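Local coordinates for protein 2-C-methyl-D-erythritol 2,4-cyclodiphosphate synthase (Thermus thermophilus, PDB 1IV3) that converts 4-diphosphocytidyl-2-C-methyl-D-erythritol 2-phosphate into 2-C-methyl-D-erythritol 2,4-cyclodiphosphate with release of CMP, a step of non-mevalonate isoprenoid biosynthesis, at residues L18-L23 / L96-D101. The protein carries 3 engineered substitutions. Numbering follows the deposited sequence.
Sequences LYLCGL and LVLTLD
L20 meets both L98 and L100, one with each methyl of its forked end. Its CD2 lies 4.3 Å from L98 CD1, and its CD1 lies 4.2 Å from L100 CD1. L98 CD1 has a second neighbour in C21 SG, at 4.3 Å. L100 CD1 likewise has a second one in L18 CD2, at 4.4 Å. The four contacts therefore form a zigzag of methyl and sulfur tips, running from C21 through L98, L20 and L100 to L18. All are apolar, and no hydrogen bond joins the two segments. The backbones stay well apart, with 9.0 Å between the CA atoms of L20 and L98.

L98 and L100 point toward 18-23, while V97 and T99, alternating with them, point elsewhere and touch strand 127-132. CD1 of L100 is anti to its CA (chi2 179°), which brings it within reach of both L18 CD2 and L20 CD1. On the other side, a type I' turn from L20 to L23 sets the position of C21. Paired backbone hydrogen bonds close it, L20 N to L23 O at 2.9 Å and L23 N to L20 O at 3.0 Å. D38 accepts hydrogen bonds from C21 N (OD1) and G22 N (OD2), and S115 OG is hydrogen-bonded to C21 O.

The neighbours extend this apolar layer. L112 and L116 of helix 109-120 touch C21, while V142 and A144 of strand 141-150 touch L20 and L98 respectively. L105 packs on L100 and P103 on L18, both within the substrate-binding segment that includes L100 and D101. The arrangement is a two-stranded beta hairpin packed through L18, L20 and C21 on one face of the mixed main sheet, over strands 91-99 and 141-150, where 91-99 leads into the substrate-binding loop of the IspF fold.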
loop_
_atom_site.group_PDB
_atom_site.type_symbol
_atom_site.label_atom_id
_atom_site.label_comp_id
_atom_site.label_asym_id
_atom_site.label_seq_id
_atom_site.Cartn_x
_atom_site.Cartn_y
_atom_site.Cartn_z
ATOM N N LEU A 18 -23.658 1.662 5.011
ATOM C CA LEU A 18 -22.239 1.353 4.889
ATOM C C LEU A 18 -22.050 -0.149 4.702
ATOM O O LEU A 18 -22.508 -0.920 5.550
ATOM C CB LEU A 18 -21.465 1.807 6.132
ATOM C CG LEU A 18 -19.989 1.405 6.120
ATOM C CD1 LEU A 18 -19.239 2.092 4.993
ATOM C CD2 LEU A 18 -19.337 1.717 7.463
ATOM N N TYR A 19 -21.401 -0.543 3.617
ATOM C CA TYR A 19 -21.098 -1.945 3.379
ATOM C C TYR A 19 -19.600 -2.192 3.412
ATOM O O TYR A 19 -18.863 -1.459 2.736
ATOM C CB TYR A 19 -21.614 -2.388 1.993
ATOM C CG TYR A 19 -23.125 -2.322 1.979
ATOM C CD1 TYR A 19 -23.799 -3.363 2.612
ATOM C CD2 TYR A 19 -23.816 -1.290 1.375
ATOM C CE1 TYR A 19 -25.178 -3.369 2.637
ATOM C CE2 TYR A 19 -25.217 -1.284 1.397
ATOM C CZ TYR A 19 -25.860 -2.332 2.036
ATOM O OH TYR A 19 -27.238 -2.387 2.088
ATOM N N LEU A 20 -19.167 -3.213 4.158
ATOM C CA LEU A 20 -17.729 -3.502 4.219
ATOM C C LEU A 20 -17.545 -5.003 4.366
ATOM O O LEU A 20 -18.213 -5.638 5.183
ATOM C CB LEU A 20 -17.008 -2.766 5.349
ATOM C CG LEU A 20 -16.725 -1.281 5.112
ATOM C CD1 LEU A 20 -16.257 -0.593 6.393
ATOM C CD2 LEU A 20 -15.689 -1.058 4.021
ATOM N N CYS A 21 -16.661 -5.545 3.534
ATOM C CA CYS A 21 -16.419 -6.978 3.612
ATOM C C CYS A 21 -17.671 -7.808 3.364
ATOM O O CYS A 21 -17.758 -8.947 3.822
ATOM C CB CYS A 21 -15.856 -7.348 4.999
ATOM S SG CYS A 21 -14.222 -6.625 5.318
ATOM N N GLY A 22 -18.627 -7.248 2.642
ATOM C CA GLY A 22 -19.834 -7.948 2.242
ATOM C C GLY A 22 -20.954 -7.746 3.235
ATOM O O GLY A 22 -22.059 -8.225 2.960
ATOM N N LEU A 23 -20.705 -7.061 4.350
ATOM C CA LEU A 23 -21.757 -6.862 5.343
ATOM C C LEU A 23 -22.267 -5.431 5.463
ATOM O O LEU A 23 -21.527 -4.454 5.254
ATOM C CB LEU A 23 -21.203 -7.205 6.726
ATOM C CG LEU A 23 -20.504 -8.549 6.884
ATOM C CD1 LEU A 23 -20.077 -8.714 8.342
ATOM C CD2 LEU A 23 -21.407 -9.683 6.410
ATOM N N LEU A 96 -5.404 -7.019 4.496
ATOM C CA LEU A 96 -5.830 -5.694 4.037
ATOM C C LEU A 96 -6.074 -4.743 5.197
ATOM O O LEU A 96 -6.309 -5.189 6.314
ATOM C CB LEU A 96 -7.110 -5.793 3.213
ATOM C CG LEU A 96 -8.361 -6.202 3.989
ATOM C CD1 LEU A 96 -9.627 -5.858 3.212
ATOM C CD2 LEU A 96 -8.344 -7.700 4.271
ATOM N N VAL A 97 -6.018 -3.459 4.839
ATOM C CA VAL A 97 -6.256 -2.406 5.813
ATOM C C VAL A 97 -7.454 -1.573 5.365
ATOM O O VAL A 97 -7.515 -1.140 4.216
ATOM C CB VAL A 97 -5.059 -1.450 5.928
ATOM C CG1 VAL A 97 -5.261 -0.401 7.000
ATOM C CG2 VAL A 97 -3.785 -2.256 6.218
ATOM N N LEU A 98 -8.359 -1.368 6.311
ATOM C CA LEU A 98 -9.462 -0.452 6.129
ATOM C C LEU A 98 -9.227 0.801 6.980
ATOM O O LEU A 98 -8.952 0.668 8.174
ATOM C CB LEU A 98 -10.783 -1.068 6.542
ATOM C CG LEU A 98 -11.059 -2.434 5.930
ATOM C CD1 LEU A 98 -12.485 -2.853 6.297
ATOM C CD2 LEU A 98 -10.858 -2.421 4.424
ATOM N N THR A 99 -9.367 1.939 6.303
ATOM C CA THR A 99 -9.146 3.225 6.953
ATOM C C THR A 99 -10.383 4.092 6.838
ATOM O O THR A 99 -10.900 4.327 5.740
ATOM C CB THR A 99 -7.944 3.945 6.309
ATOM O OG1 THR A 99 -6.786 3.103 6.393
ATOM C CG2 THR A 99 -7.631 5.222 7.054
ATOM N N LEU A 100 -10.877 4.550 7.976
ATOM C CA LEU A 100 -12.017 5.473 8.021
ATOM C C LEU A 100 -12.141 6.031 9.438
ATOM O O LEU A 100 -11.789 5.353 10.412
ATOM C CB LEU A 100 -13.304 4.795 7.566
ATOM C CG LEU A 100 -14.004 3.822 8.514
ATOM C CD1 LEU A 100 -15.283 3.264 7.888
ATOM C CD2 LEU A 100 -13.088 2.683 8.908
ATOM N N ASP A 101 -12.601 7.275 9.551
ATOM C CA ASP A 101 -12.636 7.911 10.872
ATOM C C ASP A 101 -13.857 7.493 11.671
ATOM O O ASP A 101 -13.828 7.526 12.906
ATOM C CB ASP A 101 -12.550 9.438 10.703
ATOM C CG ASP A 101 -11.226 9.849 10.089
ATOM O OD1 ASP A 101 -10.501 9.000 9.530
ATOM O OD2 ASP A 101 -10.859 11.043 10.176
#